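Local structure of OBCA, Oxalate Biosynthetic Component A (Burkholderia glumae, 4NNC) at residues S310-A315 with E346-N351; L374-A379 with S447-G452. The protein is an Oxalate Biosynthetic Component A protein with a TIM-barrel region of the beta-keto acid cleavage enzyme family. All blocks are in the same frame, centred on the assembly; numbering follows the deposited sequence.

Interaction 1. Residues S310-A315 with E346-N351; sequences SLSPAA and EVEVFN. With 2KQ ((3S)-3-[2-[3-[[(2R)-4-[[[(2R,3S,4R,5R)-5-(6-aminopurin-9-yl)-4-oxidanyl-3-phosphonooxy-oxolan-2-yl]methoxy-oxidanyl-phosphoryl]oxy-oxidanyl-phosphoryl]oxy-3,3-dimethyl-2-oxidanyl-butanoyl]amino]propanoylamino]ethylsulfanyl]-3-oxidanyl-butanoic acid), chain D.
Two backbone hydrogen bonds join Leu311 to the neighbouring parallel strand: its N donates to Glu346 O (2.9 Å), and its O accepts from Glu348 N (2.9 Å). Leu311 thus spans Val347, whose CA brings its hydrogen to Leu311 O as a supplementary C-H...O contact. Past the strand ends, Asn351 ND2 reaches back to Ala315 O in a weak bond of 3.3 Å, while Asn351 OD1 caps the following helix at Ile354 N.

On the barrel's inner side, Ser310 OG lies between its backbone N and carbonyl carbon (chi1 65°) and donates to the carboxylate oxygen O55 of 2KQ at 2.7 Å. In Glu348, chi1 (-47°) sets CG beside the backbone N and next to Ser310 CB (3.5 Å); the bend at chi2 then directs the carboxylate, with OE2 near Ser310 CB and OE1 toward C50 of the ligand. The Phe350 ring receives Ser312 OG at its edge, near the ring plane, with CE1 3.3 Å away; its CZ approaches the ligand sulfur S48. On the other face, Pro313 CD meets Val347 CG1 at 4.0 Å, the two side chains crossing at about a right angle.

Ser310, Glu348 and Phe350 therefore meet the ligand, while Leu311 packs on helix 328-341 and Pro313 on Ile354 of helix 352-359. Glu346 lies behind Glu348, hydrogen-bonded to Asn275. With these acids close by, Ser310 probably suits the ligand's carboxylate as a neutral hydrogen-bond donor.

Interaction 2. Residues L374-A379 with S447-G452; sequences LFMLVA and SILLPG. With 2KQ ((3S)-3-[2-[3-[[(2R)-4-[[[(2R,3S,4R,5R)-5-(6-aminopurin-9-yl)-4-oxidanyl-3-phosphonooxy-oxolan-2-yl]methoxy-oxidanyl-phosphoryl]oxy-oxidanyl-phosphoryl]oxy-3,3-dimethyl-2-oxidanyl-butanoyl]amino]propanoylamino]ethylsulfanyl]-3-oxidanyl-butanoic acid), chain D.
Ser447 bonds to strand 373-378 through both its N and its O: the N donates to Phe375 O (2.8 Å) and the O accepts from Leu377 N (2.8 Å). Leu449 N then reaches Leu377 O at 3.1 Å. This alternation is the bonding of parallel strands, and it fades at the end, where Ala379 N to Leu449 O is long and weak.

Apolar contacts fall on two faces. On the face of Met376, Val378 and Leu449, the methionine, bent at chi2 and chi3, curls its CE to Ser447 CB (3.5 Å); the small serine accommodates that methyl. With chi1 at 67°, the branch of Leu449 tucks in over its own main chain, and CD1 comes beside Val378 CG1 at 3.8 Å, while CD2 meets Met376 CG. On the opposite face Leu377 CB approaches Ile448 CG1, and farther on Ala379 CB touches Ile448 CD1 and Leu450 CD2 (3.6 Å).

Ligand contacts are by van der Waals packing: Val378 CG1 and Leu449 CD2 both touch C46 of 2KQ from the same side, and Pro451 CB, on a rigid ring, lies 3.6 Å from N40.

Strand 344-349 bonds to the other edge of strand 373-378. Leu377 and Ile448 pack against helix 416-440, the last helix in the connection between the two strands in the barrel's beta-alpha alternation, and Phe375 meets the ring of Phe441.

Overall arrangement
Interactions 1 and 2 are both buried and belong to one curled sheet in which these four strands run parallel, their centres about 11 Å apart. Strands 344-349 and 373-378 are neighbours and fasten them together: Met376 N and Val347 O, and Val349 N and Met376 O, each pair 2.8 Å apart, probably form hydrogen bonds. Interaction 1 lies farther from the chain's centre (about 18 Å against 13 Å). Both touch 2KQ, but differently. In interaction 1 Ser310 hydrogen-bonds the carboxylate, with the cobalt ion about 6 Å from its side chain, and Phe350 touches the oxalate; interaction 2 is apolar, supporting the ligand's pantetheine arm. Met376 packs on Glu346 and Glu348 and so joins the two contacts.

Interaction 1. Residues S310-A315 with E346-N351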
ATOM      1  N   SER A 310      -7.850 -10.341  10.518  1.00 23.25           N
ATOM      2  CA  SER A 310      -6.461 -10.770  10.568  1.00 22.61           C
ATOM      3  C   SER A 310      -6.087 -11.246  11.959  1.00 23.72           C
ATOM      4  O   SER A 310      -6.604 -10.750  12.975  1.00 21.75           O
ATOM      5  CB  SER A 310      -5.501  -9.669  10.075  1.00 23.61           C
ATOM      6  OG  SER A 310      -5.509  -8.532  10.918  1.00 27.29           O
ATOM      7  N   LEU A 311      -5.201 -12.235  11.993  1.00 21.06           N
ATOM      8  CA  LEU A 311      -4.702 -12.778  13.240  1.00 23.55           C
ATOM      9  C   LEU A 311      -3.257 -13.249  13.029  1.00 25.44           C
ATOM     10  O   LEU A 311      -2.979 -14.068  12.146  1.00 21.54           O
ATOM     11  CB  LEU A 311      -5.602 -13.923  13.736  1.00 25.12           C
ATOM     12  CG  LEU A 311      -5.321 -14.441  15.159  1.00 25.18           C
ATOM     13  CD1 LEU A 311      -6.590 -14.944  15.847  1.00 24.90           C
ATOM     14  CD2 LEU A 311      -4.265 -15.539  15.144  1.00 21.30           C
ATOM     15  N   SER A 312      -2.357 -12.711  13.848  1.00 22.66           N
ATOM     16  CA  SER A 312      -0.938 -13.007  13.776  1.00 24.59           C
ATOM     17  C   SER A 312      -0.472 -13.641  15.095  1.00 25.20           C
ATOM     18  O   SER A 312      -0.308 -12.936  16.088  1.00 23.90           O
ATOM     19  CB  SER A 312      -0.169 -11.715  13.521  1.00 26.61           C
ATOM     20  OG  SER A 312      -0.571 -11.132  12.292  1.00 24.71           O
ATOM     21  N   PRO A 313      -0.255 -14.973  15.107  1.00 23.47           N
ATOM     22  CA  PRO A 313       0.014 -15.691  16.363  1.00 22.61           C
ATOM     23  C   PRO A 313       1.446 -15.536  16.913  1.00 24.70           C
ATOM     24  O   PRO A 313       1.996 -16.515  17.437  1.00 23.62           O
ATOM     25  CB  PRO A 313      -0.265 -17.156  15.994  1.00 21.62           C
ATOM     26  CG  PRO A 313      -0.017 -17.234  14.524  1.00 20.99           C
ATOM     27  CD  PRO A 313      -0.460 -15.894  13.975  1.00 24.32           C
ATOM     28  N   ALA A 314       2.010 -14.327  16.829  1.00 24.01           N
ATOM     29  CA  ALA A 314       3.324 -14.001  17.392  1.00 24.51           C
ATOM     30  C   ALA A 314       3.614 -12.524  17.188  1.00 24.04           C
ATOM     31  O   ALA A 314       2.952 -11.863  16.376  1.00 24.10           O
ATOM     32  CB  ALA A 314       4.437 -14.842  16.745  1.00 24.51           C
ATOM     33  N   ALA A 315       4.603 -12.010  17.917  1.00 21.59           N
ATOM     34  CA  ALA A 315       5.069 -10.634  17.720  1.00 24.84           C
ATOM     35  C   ALA A 315       5.444 -10.423  16.256  1.00 24.64           C
ATOM     36  O   ALA A 315       6.032 -11.310  15.614  1.00 24.30           O
ATOM     37  CB  ALA A 315       6.276 -10.330  18.618  1.00 22.08           C
ATOM     38  N   GLU A 346      -7.944 -14.763   9.451  1.00 19.86           N
ATOM     39  CA  GLU A 346      -6.958 -14.944   8.403  1.00 22.25           C
ATOM     40  C   GLU A 346      -5.594 -14.885   9.075  1.00 22.96           C
ATOM     41  O   GLU A 346      -5.180 -13.807   9.551  1.00 20.86           O
ATOM     42  CB  GLU A 346      -7.038 -13.838   7.350  1.00 20.61           C
ATOM     43  CG  GLU A 346      -5.942 -13.975   6.298  1.00 24.67           C
ATOM     44  CD  GLU A 346      -6.088 -12.989   5.154  1.00 27.38           C
ATOM     45  OE1 GLU A 346      -5.907 -11.777   5.401  1.00 29.42           O
ATOM     46  OE2 GLU A 346      -6.379 -13.430   4.011  1.00 21.65           O
ATOM     47  N   VAL A 347      -4.905 -16.028   9.130  1.00 19.05           N
ATOM     48  CA  VAL A 347      -3.576 -16.078   9.728  1.00 21.21           C
ATOM     49  C   VAL A 347      -2.601 -15.277   8.851  1.00 22.60           C
ATOM     50  O   VAL A 347      -2.358 -15.644   7.700  1.00 21.57           O
ATOM     51  CB  VAL A 347      -3.072 -17.543   9.918  1.00 22.74           C
ATOM     52  CG1 VAL A 347      -1.676 -17.561  10.536  1.00 22.31           C
ATOM     53  CG2 VAL A 347      -4.032 -18.329  10.801  1.00 18.41           C
ATOM     54  N   GLU A 348      -2.063 -14.175   9.380  1.00 20.60           N
ATOM     55  CA  GLU A 348      -1.070 -13.396   8.634  1.00 20.01           C
ATOM     56  C   GLU A 348       0.328 -13.968   8.881  1.00 23.89           C
ATOM     57  O   GLU A 348       0.905 -13.834   9.966  1.00 20.41           O
ATOM     58  CB  GLU A 348      -1.126 -11.910   8.996  1.00 23.29           C
ATOM     59  CG  GLU A 348      -2.547 -11.313   9.013  1.00 19.59           C
ATOM     60  CD  GLU A 348      -3.271 -11.428   7.662  1.00 29.69           C
ATOM     61  OE1 GLU A 348      -2.598 -11.502   6.600  1.00 28.84           O
ATOM     62  OE2 GLU A 348      -4.522 -11.445   7.654  1.00 26.83           O
ATOM     63  N   VAL A 349       0.862 -14.641   7.876  1.00 20.64           N
ATOM     64  CA  VAL A 349       2.137 -15.306   8.053  1.00 21.65           C
ATOM     65  C   VAL A 349       3.229 -14.294   7.763  1.00 21.32           C
ATOM     66  O   VAL A 349       3.677 -14.148   6.621  1.00 21.80           O
ATOM     67  CB  VAL A 349       2.259 -16.550   7.143  1.00 20.00           C
ATOM     68  CG1 VAL A 349       3.472 -17.362   7.539  1.00 18.79           C
ATOM     69  CG2 VAL A 349       0.989 -17.389   7.242  1.00 16.37           C
ATOM     70  N   PHE A 350       3.637 -13.570   8.801  1.00 23.39           N
ATOM     71  CA  PHE A 350       4.667 -12.554   8.646  1.00 23.91           C
ATOM     72  C   PHE A 350       6.029 -13.209   8.745  1.00 19.91           C
ATOM     73  O   PHE A 350       6.998 -12.724   8.164  1.00 18.97           O
ATOM     74  CB  PHE A 350       4.582 -11.500   9.751  1.00 23.23           C
ATOM     75  CG  PHE A 350       3.514 -10.454   9.553  1.00 21.10           C
ATOM     76  CD1 PHE A 350       2.286 -10.578  10.194  1.00 20.88           C
ATOM     77  CD2 PHE A 350       3.759  -9.314   8.797  1.00 21.03           C
ATOM     78  CE1 PHE A 350       1.308  -9.611  10.060  1.00 24.50           C
ATOM     79  CE2 PHE A 350       2.774  -8.335   8.645  1.00 27.29           C
ATOM     80  CZ  PHE A 350       1.544  -8.481   9.283  1.00 23.28           C
ATOM     81  N   ASN A 351       6.114 -14.311   9.489  1.00 22.79           N
ATOM     82  CA  ASN A 351       7.425 -14.834   9.872  1.00 21.08           C
ATOM     83  C   ASN A 351       7.414 -16.304  10.248  1.00 22.31           C
ATOM     84  O   ASN A 351       6.351 -16.925  10.321  1.00 23.48           O
ATOM     85  CB  ASN A 351       8.036 -13.965  11.000  1.00 19.87           C
ATOM     86  CG  ASN A 351       7.091 -13.779  12.204  1.00 22.07           C
ATOM     87  OD1 ASN A 351       6.483 -14.743  12.703  1.00 20.74           O
ATOM     88  ND2 ASN A 351       6.970 -12.532  12.677  1.00 19.91           N
TER
HETATM   89  C01 2KQ D 603       4.638   1.804   1.466  1.00 34.20           C
HETATM   90  C02 2KQ D 603       4.403   1.021   0.165  1.00 42.41           C
HETATM   91  C03 2KQ D 603       2.861   0.572   0.067  1.00 27.84           C
HETATM   92  C04 2KQ D 603       4.789   1.926  -1.011  1.00 38.15           C
HETATM   93  O05 2KQ D 603       4.591   1.204  -2.205  1.00 43.72           O
HETATM   94  P06 2KQ D 603       5.425   1.561  -3.516  1.00 46.22           P
HETATM   95  O07 2KQ D 603       4.647   1.077  -4.727  1.00 34.78           O
HETATM   96  O08 2KQ D 603       5.624   3.063  -3.634  1.00 51.65           O
HETATM   97  O09 2KQ D 603       6.817   0.794  -3.441  1.00 60.62           O
HETATM   98  P10 2KQ D 603       8.193   1.311  -2.796  1.00 58.78           P
HETATM   99  O11 2KQ D 603       9.147   0.159  -2.640  1.00 56.93           O
HETATM  100  O12 2KQ D 603       7.918   1.886  -1.427  1.00 65.60           O
HETATM  101  O13 2KQ D 603       8.854   2.437  -3.731  1.00 61.65           O
HETATM  102  C14 2KQ D 603      10.039   3.121  -3.292  1.00 68.30           C
HETATM  103  C15 2KQ D 603      10.672   3.825  -4.415  1.00 73.34           C
HETATM  104  O16 2KQ D 603      10.798   2.942  -5.602  1.00 66.40           O
HETATM  105  C17 2KQ D 603       9.997   3.501  -6.654  1.00 62.20           C
HETATM  106  N18 2KQ D 603       9.308   2.433  -7.291  1.00 59.08           N
HETATM  107  C19 2KQ D 603       8.199   1.802  -6.864  1.00 58.19           C
HETATM  108  N20 2KQ D 603       7.872   0.831  -7.746  1.00 52.03           N
HETATM  109  C21 2KQ D 603       8.786   0.835  -8.753  1.00 55.44           C
HETATM  110  C22 2KQ D 603       8.967   0.077  -9.927  1.00 52.41           C
HETATM  111  N23 2KQ D 603       8.045  -0.996 -10.275  1.00 47.56           N
HETATM  112  N24 2KQ D 603      10.013   0.359 -10.724  1.00 56.66           N
HETATM  113  C25 2KQ D 603      10.884   1.346 -10.398  1.00 56.38           C
HETATM  114  N26 2KQ D 603      10.736   2.093  -9.294  1.00 56.04           N
HETATM  115  C27 2KQ D 603       9.692   1.846  -8.460  1.00 60.39           C
HETATM  116  C28 2KQ D 603       9.109   4.501  -6.036  1.00 68.78           C
HETATM  117  O29 2KQ D 603       8.850   5.591  -6.922  1.00 67.87           O
HETATM  118  C30 2KQ D 603       9.865   4.997  -4.875  1.00 77.42           C
HETATM  119  O31 2KQ D 603      10.738   6.069  -5.289  1.00 84.55           O
HETATM  120  P32 2KQ D 603      11.804   6.724  -4.227  1.00 95.73           P
HETATM  121  O33 2KQ D 603      12.876   5.701  -3.819  1.00 86.83           O
HETATM  122  O34 2KQ D 603      12.468   7.942  -4.838  1.00 87.88           O
HETATM  123  O35 2KQ D 603      11.044   7.150  -2.999  1.00 87.98           O
HETATM  124  C36 2KQ D 603       5.394  -0.187   0.115  1.00 45.17           C
HETATM  125  O37 2KQ D 603       6.670   0.296   0.169  1.00 48.95           O
HETATM  126  C38 2KQ D 603       5.233  -1.216   1.246  1.00 45.51           C
HETATM  127  O39 2KQ D 603       5.568  -0.987   2.404  1.00 44.60           O
HETATM  128  N40 2KQ D 603       4.704  -2.531   0.909  1.00 39.61           N
HETATM  129  C41 2KQ D 603       4.603  -3.477   1.970  1.00 37.69           C
HETATM  130  C42 2KQ D 603       3.213  -3.443   2.596  1.00 36.14           C
HETATM  131  C43 2KQ D 603       3.014  -4.463   3.739  1.00 38.77           C
HETATM  132  O44 2KQ D 603       3.805  -4.536   4.683  1.00 36.73           O
HETATM  133  N45 2KQ D 603       1.887  -5.352   3.663  1.00 33.68           N
HETATM  134  C46 2KQ D 603       1.727  -6.291   4.733  1.00 38.88           C
HETATM  135  C47 2KQ D 603       0.337  -6.180   5.321  1.00 38.17           C
HETATM  136  S48 2KQ D 603      -0.034  -7.551   6.405  1.00 51.76           S
HETATM  137  C49 2KQ D 603      -1.757  -7.496   6.850  1.00 28.49           C
HETATM  138  C50 2KQ D 603      -2.370  -8.595   6.157  1.00 34.45           C
HETATM  139  O51 2KQ D 603      -2.368  -6.308   6.387  1.00 28.48           O
HETATM  140  C52 2KQ D 603      -1.953  -7.773   8.373  1.00 33.52           C
HETATM  141  C53 2KQ D 603      -2.976  -6.978   9.126  1.00 29.31           C
HETATM  142  O54 2KQ D 603      -3.649  -6.066   8.561  1.00 23.52           O
HETATM  143  O55 2KQ D 603      -3.158  -7.245  10.344  1.00 27.52           O

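Interaction 2. Residues L374-A379 with S447-G452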
ATOM      1  N   LEU A 374      -7.591 -20.159   6.933  1.00 22.40           N
ATOM      2  CA  LEU A 374      -7.097 -19.183   5.963  1.00 22.26           C
ATOM      3  C   LEU A 374      -5.714 -18.625   6.321  1.00 21.33           C
ATOM      4  O   LEU A 374      -5.442 -18.291   7.485  1.00 21.43           O
ATOM      5  CB  LEU A 374      -8.093 -18.024   5.821  1.00 21.87           C
ATOM      6  CG  LEU A 374      -9.563 -18.348   5.544  1.00 25.16           C
ATOM      7  CD1 LEU A 374     -10.372 -17.052   5.392  1.00 19.77           C
ATOM      8  CD2 LEU A 374      -9.721 -19.235   4.302  1.00 23.15           C
ATOM      9  N   PHE A 375      -4.850 -18.496   5.316  1.00 18.16           N
ATOM     10  CA  PHE A 375      -3.491 -18.012   5.549  1.00 22.96           C
ATOM     11  C   PHE A 375      -3.144 -16.978   4.490  1.00 24.12           C
ATOM     12  O   PHE A 375      -3.567 -17.095   3.331  1.00 21.79           O
ATOM     13  CB  PHE A 375      -2.465 -19.159   5.476  1.00 20.61           C
ATOM     14  CG  PHE A 375      -2.636 -20.207   6.543  1.00 20.00           C
ATOM     15  CD1 PHE A 375      -1.941 -20.108   7.749  1.00 22.99           C
ATOM     16  CD2 PHE A 375      -3.484 -21.300   6.347  1.00 19.95           C
ATOM     17  CE1 PHE A 375      -2.096 -21.079   8.758  1.00 19.88           C
ATOM     18  CE2 PHE A 375      -3.635 -22.277   7.347  1.00 20.89           C
ATOM     19  CZ  PHE A 375      -2.945 -22.155   8.550  1.00 19.01           C
ATOM     20  N   MET A 376      -2.378 -15.969   4.883  1.00 22.41           N
ATOM     21  CA  MET A 376      -1.866 -14.992   3.925  1.00 22.94           C
ATOM     22  C   MET A 376      -0.371 -14.939   4.100  1.00 20.05           C
ATOM     23  O   MET A 376       0.097 -14.595   5.181  1.00 23.12           O
ATOM     24  CB  MET A 376      -2.467 -13.606   4.188  1.00 20.38           C
ATOM     25  CG  MET A 376      -1.900 -12.480   3.301  1.00 22.83           C
ATOM     26  SD  MET A 376      -2.288 -12.697   1.535  1.00 22.97           S
ATOM     27  CE  MET A 376      -4.062 -12.443   1.577  1.00 17.41           C
ATOM     28  N   LEU A 377       0.382 -15.290   3.058  1.00 21.13           N
ATOM     29  CA  LEU A 377       1.841 -15.234   3.132  1.00 19.74           C
ATOM     30  C   LEU A 377       2.300 -13.794   2.925  1.00 22.47           C
ATOM     31  O   LEU A 377       2.156 -13.242   1.834  1.00 22.02           O
ATOM     32  CB  LEU A 377       2.490 -16.145   2.075  1.00 20.83           C
ATOM     33  CG  LEU A 377       2.136 -17.634   2.106  1.00 22.24           C
ATOM     34  CD1 LEU A 377       2.799 -18.393   0.947  1.00 17.83           C
ATOM     35  CD2 LEU A 377       2.539 -18.256   3.433  1.00 20.58           C
ATOM     36  N   VAL A 378       2.844 -13.173   3.967  1.00 20.74           N
ATOM     37  CA  VAL A 378       3.334 -11.808   3.840  1.00 20.94           C
ATOM     38  C   VAL A 378       4.758 -11.863   3.308  1.00 20.50           C
ATOM     39  O   VAL A 378       5.717 -11.570   4.022  1.00 22.91           O
ATOM     40  CB  VAL A 378       3.271 -11.050   5.182  1.00 24.87           C
ATOM     41  CG1 VAL A 378       3.587  -9.565   4.985  1.00 21.19           C
ATOM     42  CG2 VAL A 378       1.889 -11.241   5.834  1.00 21.17           C
ATOM     43  N   ALA A 379       4.887 -12.256   2.045  1.00 20.00           N
ATOM     44  CA  ALA A 379       6.194 -12.480   1.445  1.00 21.69           C
ATOM     45  C   ALA A 379       6.876 -11.163   1.094  1.00 24.08           C
ATOM     46  O   ALA A 379       6.196 -10.180   0.778  1.00 23.54           O
ATOM     47  CB  ALA A 379       6.056 -13.354   0.210  1.00 23.52           C
ATOM     48  N   SER A 447      -3.092 -17.617   0.571  1.00 20.76           N
ATOM     49  CA  SER A 447      -2.878 -16.549  -0.404  1.00 20.46           C
ATOM     50  C   SER A 447      -1.491 -15.925  -0.269  1.00 21.01           C
ATOM     51  O   SER A 447      -0.773 -16.183   0.699  1.00 21.82           O
ATOM     52  CB  SER A 447      -3.944 -15.463  -0.265  1.00 22.15           C
ATOM     53  OG  SER A 447      -5.221 -15.908  -0.706  1.00 26.61           O
ATOM     54  N   ILE A 448      -1.121 -15.086  -1.231  1.00 18.14           N
ATOM     55  CA  ILE A 448       0.157 -14.382  -1.168  1.00 22.08           C
ATOM     56  C   ILE A 448       0.010 -12.889  -1.463  1.00 23.03           C
ATOM     57  O   ILE A 448      -0.788 -12.488  -2.316  1.00 20.90           O
ATOM     58  CB  ILE A 448       1.202 -14.996  -2.149  1.00 23.10           C
ATOM     59  CG1 ILE A 448       2.579 -14.349  -1.966  1.00 19.78           C
ATOM     60  CG2 ILE A 448       0.732 -14.880  -3.597  1.00 18.94           C
ATOM     61  CD1 ILE A 448       3.717 -15.174  -2.591  1.00 23.16           C
ATOM     62  N   LEU A 449       0.786 -12.078  -0.750  1.00 20.06           N
ATOM     63  CA  LEU A 449       0.943 -10.674  -1.083  1.00 23.19           C
ATOM     64  C   LEU A 449       2.427 -10.444  -1.309  1.00 24.11           C
ATOM     65  O   LEU A 449       3.254 -11.239  -0.861  1.00 27.13           O
ATOM     66  CB  LEU A 449       0.443  -9.775   0.061  1.00 26.14           C
ATOM     67  CG  LEU A 449       1.159  -9.732   1.424  1.00 25.23           C
ATOM     68  CD1 LEU A 449       2.457  -8.910   1.435  1.00 23.10           C
ATOM     69  CD2 LEU A 449       0.203  -9.191   2.502  1.00 25.23           C
ATOM     70  N   LEU A 450       2.761  -9.343  -1.968  1.00 22.13           N
ATOM     71  CA  LEU A 450       4.141  -8.913  -2.120  1.00 23.31           C
ATOM     72  C   LEU A 450       4.175  -7.391  -2.113  1.00 21.65           C
ATOM     73  O   LEU A 450       3.246  -6.749  -2.597  1.00 23.73           O
ATOM     74  CB  LEU A 450       4.734  -9.444  -3.432  1.00 24.79           C
ATOM     75  CG  LEU A 450       5.188 -10.907  -3.465  1.00 24.08           C
ATOM     76  CD1 LEU A 450       5.502 -11.352  -4.898  1.00 28.99           C
ATOM     77  CD2 LEU A 450       6.403 -11.072  -2.562  1.00 22.71           C
ATOM     78  N   PRO A 451       5.251  -6.808  -1.573  1.00 23.54           N
ATOM     79  CA  PRO A 451       5.416  -5.350  -1.549  1.00 27.48           C
ATOM     80  C   PRO A 451       5.670  -4.793  -2.953  1.00 30.90           C
ATOM     81  O   PRO A 451       6.376  -5.440  -3.733  1.00 28.74           O
ATOM     82  CB  PRO A 451       6.648  -5.156  -0.663  1.00 25.17           C
ATOM     83  CG  PRO A 451       7.430  -6.414  -0.832  1.00 28.74           C
ATOM     84  CD  PRO A 451       6.402  -7.508  -0.971  1.00 27.30           C
ATOM     85  N   GLY A 452       5.093  -3.624  -3.246  1.00 32.94           N
ATOM     86  CA  GLY A 452       5.096  -2.982  -4.560  1.00 29.97           C
ATOM     87  C   GLY A 452       6.032  -3.429  -5.671  1.00 32.13           C
ATOM     88  O   GLY A 452       5.609  -4.074  -6.616  1.00 32.77           O
TER
HETATM   89  C01 2KQ D 603       4.638   1.804   1.466  1.00 34.20           C
HETATM   90  C02 2KQ D 603       4.403   1.021   0.165  1.00 42.41           C
HETATM   91  C03 2KQ D 603       2.861   0.572   0.067  1.00 27.84           C
HETATM   92  C04 2KQ D 603       4.789   1.926  -1.011  1.00 38.15           C
HETATM   93  O05 2KQ D 603       4.591   1.204  -2.205  1.00 43.72           O
HETATM   94  P06 2KQ D 603       5.425   1.561  -3.516  1.00 46.22           P
HETATM   95  O07 2KQ D 603       4.647   1.077  -4.727  1.00 34.78           O
HETATM   96  O08 2KQ D 603       5.624   3.063  -3.634  1.00 51.65           O
HETATM   97  O09 2KQ D 603       6.817   0.794  -3.441  1.00 60.62           O
HETATM   98  P10 2KQ D 603       8.193   1.311  -2.796  1.00 58.78           P
HETATM   99  O11 2KQ D 603       9.147   0.159  -2.640  1.00 56.93           O
HETATM  100  O12 2KQ D 603       7.918   1.886  -1.427  1.00 65.60           O
HETATM  101  O13 2KQ D 603       8.854   2.437  -3.731  1.00 61.65           O
HETATM  102  C14 2KQ D 603      10.039   3.121  -3.292  1.00 68.30           C
HETATM  103  C15 2KQ D 603      10.672   3.825  -4.415  1.00 73.34           C
HETATM  104  O16 2KQ D 603      10.798   2.942  -5.602  1.00 66.40           O
HETATM  105  C17 2KQ D 603       9.997   3.501  -6.654  1.00 62.20           C
HETATM  106  N18 2KQ D 603       9.308   2.433  -7.291  1.00 59.08           N
HETATM  107  C19 2KQ D 603       8.199   1.802  -6.864  1.00 58.19           C
HETATM  108  N20 2KQ D 603       7.872   0.831  -7.746  1.00 52.03           N
HETATM  109  C21 2KQ D 603       8.786   0.835  -8.753  1.00 55.44           C
HETATM  110  C22 2KQ D 603       8.967   0.077  -9.927  1.00 52.41           C
HETATM  111  N23 2KQ D 603       8.045  -0.996 -10.275  1.00 47.56           N
HETATM  112  N24 2KQ D 603      10.013   0.359 -10.724  1.00 56.66           N
HETATM  113  C25 2KQ D 603      10.884   1.346 -10.398  1.00 56.38           C
HETATM  114  N26 2KQ D 603      10.736   2.093  -9.294  1.00 56.04           N
HETATM  115  C27 2KQ D 603       9.692   1.846  -8.460  1.00 60.39           C
HETATM  116  C28 2KQ D 603       9.109   4.501  -6.036  1.00 68.78           C
HETATM  117  O29 2KQ D 603       8.850   5.591  -6.922  1.00 67.87           O
HETATM  118  C30 2KQ D 603       9.865   4.997  -4.875  1.00 77.42           C
HETATM  119  O31 2KQ D 603      10.738   6.069  -5.289  1.00 84.55           O
HETATM  120  P32 2KQ D 603      11.804   6.724  -4.227  1.00 95.73           P
HETATM  121  O33 2KQ D 603      12.876   5.701  -3.819  1.00 86.83           O
HETATM  122  O34 2KQ D 603      12.468   7.942  -4.838  1.00 87.88           O
HETATM  123  O35 2KQ D 603      11.044   7.150  -2.999  1.00 87.98           O
HETATM  124  C36 2KQ D 603       5.394  -0.187   0.115  1.00 45.17           C
HETATM  125  O37 2KQ D 603       6.670   0.296   0.169  1.00 48.95           O
HETATM  126  C38 2KQ D 603       5.233  -1.216   1.246  1.00 45.51           C
HETATM  127  O39 2KQ D 603       5.568  -0.987   2.404  1.00 44.60           O
HETATM  128  N40 2KQ D 603       4.704  -2.531   0.909  1.00 39.61           N
HETATM  129  C41 2KQ D 603       4.603  -3.477   1.970  1.00 37.69           C
HETATM  130  C42 2KQ D 603       3.213  -3.443   2.596  1.00 36.14           C
HETATM  131  C43 2KQ D 603       3.014  -4.463   3.739  1.00 38.77           C
HETATM  132  O44 2KQ D 603       3.805  -4.536   4.683  1.00 36.73           O
HETATM  133  N45 2KQ D 603       1.887  -5.352   3.663  1.00 33.68           N
HETATM  134  C46 2KQ D 603       1.727  -6.291   4.733  1.00 38.88           C
HETATM  135  C47 2KQ D 603       0.337  -6.180   5.321  1.00 38.17           C
HETATM  136  S48 2KQ D 603      -0.034  -7.551   6.405  1.00 51.76           S
HETATM  137  C49 2KQ D 603      -1.757  -7.496   6.850  1.00 28.49           C
HETATM  138  C50 2KQ D 603      -2.370  -8.595   6.157  1.00 34.45           C
HETATM  139  O51 2KQ D 603      -2.368  -6.308   6.387  1.00 28.48           O
HETATM  140  C52 2KQ D 603      -1.953  -7.773   8.373  1.00 33.52           C
HETATM  141  C53 2KQ D 603      -2.976  -6.978   9.126  1.00 29.31           C
HETATM  142  O54 2KQ D 603      -3.649  -6.066   8.561  1.00 23.52           O
HETATM  143  O55 2KQ D 603      -3.158  -7.245  10.344  1.00 27.52           O